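Local coordinates for protein citrate synthase (Sulfolobus solfataricus, PDB 1O7X) that belongs to the citrate synthase family of largely helical enzymes and is assembled here from two copies of the same chain, at residues 75-87 and 95-107. Residues are numbered along the deposited sequence; the frame is centred on the assembly and turned at random.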
loop_
_atom_site.group_PDB
_atom_site.type_symbol
_atom_site.label_atom_id
_atom_site.label_comp_id
_atom_site.label_asym_id
_atom_site.label_seq_id
_atom_site.Cartn_x
_atom_site.Cartn_y
_atom_site.Cartn_z
ATOM N N VAL A 75 -1.660 -13.444 -18.196
ATOM C CA VAL A 75 -1.168 -13.418 -16.838
ATOM C C VAL A 75 -0.938 -14.870 -16.402
ATOM O O VAL A 75 -1.742 -15.753 -16.716
ATOM C CB VAL A 75 -2.068 -12.706 -15.817
ATOM C CG1 VAL A 75 -2.386 -11.282 -16.251
ATOM C CG2 VAL A 75 -3.370 -13.437 -15.506
ATOM N N PRO A 76 0.150 -15.130 -15.691
ATOM C CA PRO A 76 0.431 -16.468 -15.189
ATOM C C PRO A 76 -0.819 -17.058 -14.554
ATOM O O PRO A 76 -1.591 -16.331 -13.918
ATOM C CB PRO A 76 1.555 -16.235 -14.196
ATOM C CG PRO A 76 2.232 -14.995 -14.650
ATOM C CD PRO A 76 1.150 -14.130 -15.250
ATOM N N GLN A 77 -1.057 -18.366 -14.669
ATOM C CA GLN A 77 -2.256 -18.976 -14.103
ATOM C C GLN A 77 -2.359 -18.902 -12.587
ATOM O O GLN A 77 -3.476 -18.917 -12.043
ATOM C CB GLN A 77 -2.426 -20.409 -14.609
ATOM C CG GLN A 77 -3.640 -21.176 -14.130
ATOM C CD GLN A 77 -4.939 -20.833 -14.826
ATOM O OE1 GLN A 77 -4.970 -20.432 -15.999
ATOM N NE2 GLN A 77 -6.073 -20.986 -14.132
ATOM N N GLU A 78 -1.254 -18.730 -11.889
ATOM C CA GLU A 78 -1.204 -18.633 -10.437
ATOM C C GLU A 78 -1.937 -17.384 -9.975
ATOM O O GLU A 78 -2.696 -17.488 -9.017
ATOM C CB GLU A 78 0.215 -18.613 -9.884
ATOM C CG GLU A 78 1.024 -19.828 -10.297
ATOM C CD GLU A 78 1.331 -19.828 -11.787
ATOM O OE1 GLU A 78 1.589 -18.726 -12.305
ATOM O OE2 GLU A 78 1.267 -20.909 -12.403
ATOM N N VAL A 79 -1.744 -16.272 -10.668
ATOM C CA VAL A 79 -2.493 -15.076 -10.307
ATOM C C VAL A 79 -3.996 -15.367 -10.418
ATOM O O VAL A 79 -4.743 -15.113 -9.458
ATOM C CB VAL A 79 -2.164 -13.865 -11.186
ATOM C CG1 VAL A 79 -2.982 -12.668 -10.729
ATOM C CG2 VAL A 79 -0.684 -13.547 -11.135
ATOM N N LEU A 80 -4.420 -15.942 -11.543
ATOM C CA LEU A 80 -5.839 -16.229 -11.677
ATOM C C LEU A 80 -6.257 -17.244 -10.630
ATOM O O LEU A 80 -7.316 -16.997 -10.044
ATOM C CB LEU A 80 -6.283 -16.642 -13.070
ATOM C CG LEU A 80 -5.852 -15.708 -14.207
ATOM C CD1 LEU A 80 -5.891 -16.433 -15.542
ATOM C CD2 LEU A 80 -6.730 -14.468 -14.204
ATOM N N ASP A 81 -5.473 -18.285 -10.335
ATOM C CA ASP A 81 -5.871 -19.244 -9.315
ATOM C C ASP A 81 -6.052 -18.578 -7.965
ATOM O O ASP A 81 -6.949 -18.871 -7.184
ATOM C CB ASP A 81 -4.861 -20.366 -9.154
ATOM C CG ASP A 81 -4.753 -21.262 -10.372
ATOM O OD1 ASP A 81 -5.510 -21.077 -11.355
ATOM O OD2 ASP A 81 -3.860 -22.147 -10.282
ATOM N N THR A 82 -5.170 -17.665 -7.640
ATOM C CA THR A 82 -5.209 -16.879 -6.417
ATOM C C THR A 82 -6.523 -16.122 -6.309
ATOM O O THR A 82 -7.170 -16.108 -5.258
ATOM C CB THR A 82 -3.992 -15.935 -6.522
ATOM O OG1 THR A 82 -2.843 -16.586 -5.985
ATOM C CG2 THR A 82 -4.210 -14.614 -5.841
ATOM N N ILE A 83 -6.926 -15.467 -7.402
ATOM C CA ILE A 83 -8.151 -14.669 -7.454
ATOM C C ILE A 83 -9.320 -15.634 -7.309
ATOM O O ILE A 83 -10.279 -15.374 -6.587
ATOM C CB ILE A 83 -8.292 -13.823 -8.725
ATOM C CG1 ILE A 83 -7.419 -12.553 -8.638
ATOM C CG2 ILE A 83 -9.737 -13.403 -9.022
ATOM C CD1 ILE A 83 -7.320 -11.876 -9.993
ATOM N N TYR A 84 -9.217 -16.790 -7.954
ATOM C CA TYR A 84 -10.303 -17.753 -7.822
ATOM C C TYR A 84 -10.258 -18.458 -6.468
ATOM O O TYR A 84 -11.343 -18.987 -6.138
ATOM C CB TYR A 84 -10.383 -18.667 -9.041
ATOM C CG TYR A 84 -11.186 -18.060 -10.182
ATOM C CD1 TYR A 84 -10.671 -17.026 -10.956
ATOM C CD2 TYR A 84 -12.466 -18.517 -10.462
ATOM C CE1 TYR A 84 -11.404 -16.474 -11.984
ATOM C CE2 TYR A 84 -13.223 -17.964 -11.486
ATOM C CZ TYR A 84 -12.681 -16.941 -12.248
ATOM O OH TYR A 84 -13.425 -16.382 -13.247
ATOM N N LEU A 85 -9.210 -18.394 -5.648
ATOM C CA LEU A 85 -9.240 -18.953 -4.320
ATOM C C LEU A 85 -9.958 -18.066 -3.301
ATOM O O LEU A 85 -10.380 -18.583 -2.252
ATOM C CB LEU A 85 -7.845 -19.245 -3.742
ATOM C CG LEU A 85 -7.116 -20.472 -4.282
ATOM C CD1 LEU A 85 -5.681 -20.469 -3.785
ATOM C CD2 LEU A 85 -7.814 -21.786 -3.946
ATOM N N MET A 86 -10.091 -16.761 -3.525
ATOM C CA MET A 86 -10.806 -15.895 -2.587
ATOM C C MET A 86 -12.323 -16.000 -2.725
ATOM O O MET A 86 -12.903 -16.452 -3.729
ATOM C CB MET A 86 -10.313 -14.468 -2.830
ATOM C CG MET A 86 -8.790 -14.351 -2.879
ATOM S SD MET A 86 -8.052 -14.924 -1.318
ATOM C CE MET A 86 -8.718 -13.676 -0.255
ATOM N N PRO A 87 -13.057 -15.611 -1.682
ATOM C CA PRO A 87 -14.499 -15.639 -1.683
ATOM C C PRO A 87 -15.074 -14.820 -2.823
ATOM O O PRO A 87 -14.745 -13.624 -2.944
ATOM C CB PRO A 87 -14.914 -14.983 -0.371
ATOM C CG PRO A 87 -13.698 -14.903 0.463
ATOM C CD PRO A 87 -12.516 -14.974 -0.450
ATOM N N LEU A 95 -9.861 -7.958 -4.234
ATOM C CA LEU A 95 -9.417 -9.004 -5.164
ATOM C C LEU A 95 -8.332 -8.402 -6.035
ATOM O O LEU A 95 -7.393 -9.118 -6.324
ATOM C CB LEU A 95 -10.534 -9.575 -6.010
ATOM C CG LEU A 95 -11.661 -10.410 -5.411
ATOM C CD1 LEU A 95 -12.715 -10.765 -6.453
ATOM C CD2 LEU A 95 -11.144 -11.700 -4.800
ATOM N N LEU A 96 -8.429 -7.138 -6.454
ATOM C CA LEU A 96 -7.403 -6.522 -7.282
ATOM C C LEU A 96 -6.093 -6.505 -6.507
ATOM O O LEU A 96 -5.113 -7.082 -6.979
ATOM C CB LEU A 96 -7.838 -5.139 -7.707
ATOM C CG LEU A 96 -8.306 -4.760 -9.094
ATOM C CD1 LEU A 96 -8.265 -5.892 -10.107
ATOM C CD2 LEU A 96 -9.695 -4.128 -9.002
ATOM N N GLU A 97 -6.077 -5.962 -5.307
ATOM C CA GLU A 97 -4.952 -5.989 -4.373
ATOM C C GLU A 97 -4.262 -7.355 -4.332
ATOM O O GLU A 97 -3.029 -7.538 -4.450
ATOM C CB GLU A 97 -5.561 -5.617 -3.034
ATOM C CG GLU A 97 -4.856 -4.880 -1.920
ATOM C CD GLU A 97 -5.847 -4.569 -0.809
ATOM O OE1 GLU A 97 -6.475 -5.542 -0.320
ATOM O OE2 GLU A 97 -6.078 -3.426 -0.391
ATOM N N VAL A 98 -5.043 -8.428 -4.181
ATOM C CA VAL A 98 -4.466 -9.765 -4.180
ATOM C C VAL A 98 -3.737 -10.057 -5.484
ATOM O O VAL A 98 -2.685 -10.685 -5.523
ATOM C CB VAL A 98 -5.593 -10.785 -3.976
ATOM C CG1 VAL A 98 -5.070 -12.182 -4.175
ATOM C CG2 VAL A 98 -6.199 -10.657 -2.595
ATOM N N GLY A 99 -4.355 -9.735 -6.625
ATOM C CA GLY A 99 -3.807 -9.966 -7.946
ATOM C C GLY A 99 -2.555 -9.137 -8.214
ATOM O O GLY A 99 -1.624 -9.642 -8.859
ATOM N N THR A 100 -2.504 -7.891 -7.732
ATOM C CA THR A 100 -1.310 -7.085 -7.991
ATOM C C THR A 100 -0.159 -7.529 -7.101
ATOM O O THR A 100 1.000 -7.540 -7.515
ATOM C CB THR A 100 -1.631 -5.591 -7.824
ATOM O OG1 THR A 100 -2.572 -5.481 -6.742
ATOM C CG2 THR A 100 -2.273 -5.013 -9.075
ATOM N N ALA A 101 -0.488 -7.916 -5.861
ATOM C CA ALA A 101 0.492 -8.513 -4.970
ATOM C C ALA A 101 0.972 -9.830 -5.582
ATOM O O ALA A 101 2.188 -10.104 -5.613
ATOM C CB ALA A 101 -0.050 -8.726 -3.563
ATOM N N ALA A 102 0.045 -10.644 -6.110
ATOM C CA ALA A 102 0.559 -11.906 -6.695
ATOM C C ALA A 102 1.544 -11.547 -7.791
ATOM O O ALA A 102 2.721 -11.863 -7.629
ATOM C CB ALA A 102 -0.508 -12.920 -7.002
ATOM N N LEU A 103 1.202 -10.721 -8.772
ATOM C CA LEU A 103 2.155 -10.283 -9.799
ATOM C C LEU A 103 3.442 -9.631 -9.301
ATOM O O LEU A 103 4.542 -9.818 -9.853
ATOM C CB LEU A 103 1.430 -9.318 -10.743
ATOM C CG LEU A 103 0.471 -9.939 -11.770
ATOM C CD1 LEU A 103 -0.467 -8.883 -12.335
ATOM C CD2 LEU A 103 1.311 -10.579 -12.856
ATOM N N ALA A 104 3.406 -8.866 -8.218
ATOM C CA ALA A 104 4.600 -8.221 -7.691
ATOM C C ALA A 104 5.636 -9.250 -7.248
ATOM O O ALA A 104 6.833 -9.077 -7.466
ATOM C CB ALA A 104 4.248 -7.319 -6.523
ATOM N N SER A 105 5.181 -10.330 -6.621
ATOM C CA SER A 105 6.113 -11.325 -6.113
ATOM C C SER A 105 6.530 -12.301 -7.187
ATOM O O SER A 105 7.617 -12.860 -7.021
ATOM C CB SER A 105 5.610 -11.953 -4.826
ATOM O OG SER A 105 4.560 -12.865 -4.999
ATOM N N ILE A 106 5.859 -12.443 -8.298
ATOM C CA ILE A 106 6.294 -13.319 -9.378
ATOM C C ILE A 106 7.314 -12.618 -10.265
ATOM O O ILE A 106 8.109 -13.232 -10.967
ATOM C CB ILE A 106 5.075 -13.722 -10.243
ATOM C CG1 ILE A 106 4.280 -14.856 -9.588
ATOM C CG2 ILE A 106 5.452 -14.122 -11.647
ATOM C CD1 ILE A 106 2.885 -15.045 -10.136
ATOM N N ASP A 107 7.311 -11.294 -10.268
ATOM C CA ASP A 107 8.167 -10.464 -11.104
ATOM C C ASP A 107 9.552 -10.200 -10.586
ATOM O O ASP A 107 10.062 -9.067 -10.685
ATOM C CB ASP A 107 7.354 -9.185 -11.350
ATOM C CG ASP A 107 7.915 -8.054 -12.177
ATOM O OD1 ASP A 107 8.122 -8.270 -13.391
ATOM O OD2 ASP A 107 8.149 -6.949 -11.619
#
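Val-79 of helix 77-85 fits as a knob into a hole formed by Gly-99, Ala-102, Leu-103 and Ile-106 of helix 92-106, in an antiparallel helical hairpin of the mainly helical citrate synthase fold. The segment axes come within 9.2 Å, their directions 151° apart, and no hydrogen bond links them; the contact is apolar. From Val-79, CB points toward the partner helix and forks. CG1, anti to the backbone N (chi1 -180°), turns to the glycine, where it lies 3.8 Å from Gly-99 O and also meets Gly-99 CA. CG2, beside the backbone N, takes the other wall: it is 3.8 Å from Leu-103 CG, the two side chains crossing at about a right angle, and 4.0 Å from Ile-106 CD1, with Ala-102 CB completing the hole. Without a side chain at Gly-99, the backbone itself is brought against the valine. One turn on, Ile-83 lays CG1 near Leu-95 O, with CD1 more loosely beside Gly-99 CA, while it also packs on Leu-130 of helix 116-138. Thr-82 sets CG2 4.2 Å from Ala-102 CB; its OG1 is turned back to Glu-78 O in a weak hydrogen bond within its own helix. At the N-terminal end of helix 77-85, the N-cap residue Pro-76 rests its ring on Leu-103 and Ile-106. The hairpin borders the second subunit, on which Thr-82 meets its counterpart Thr-82 and Ile-106 meets Met-86. Farther along the chain, Met-86 and Leu-95 of the same chain run alongside in opposite senses, Met-86 CB lying 3.5 Å from Leu-95 CD2.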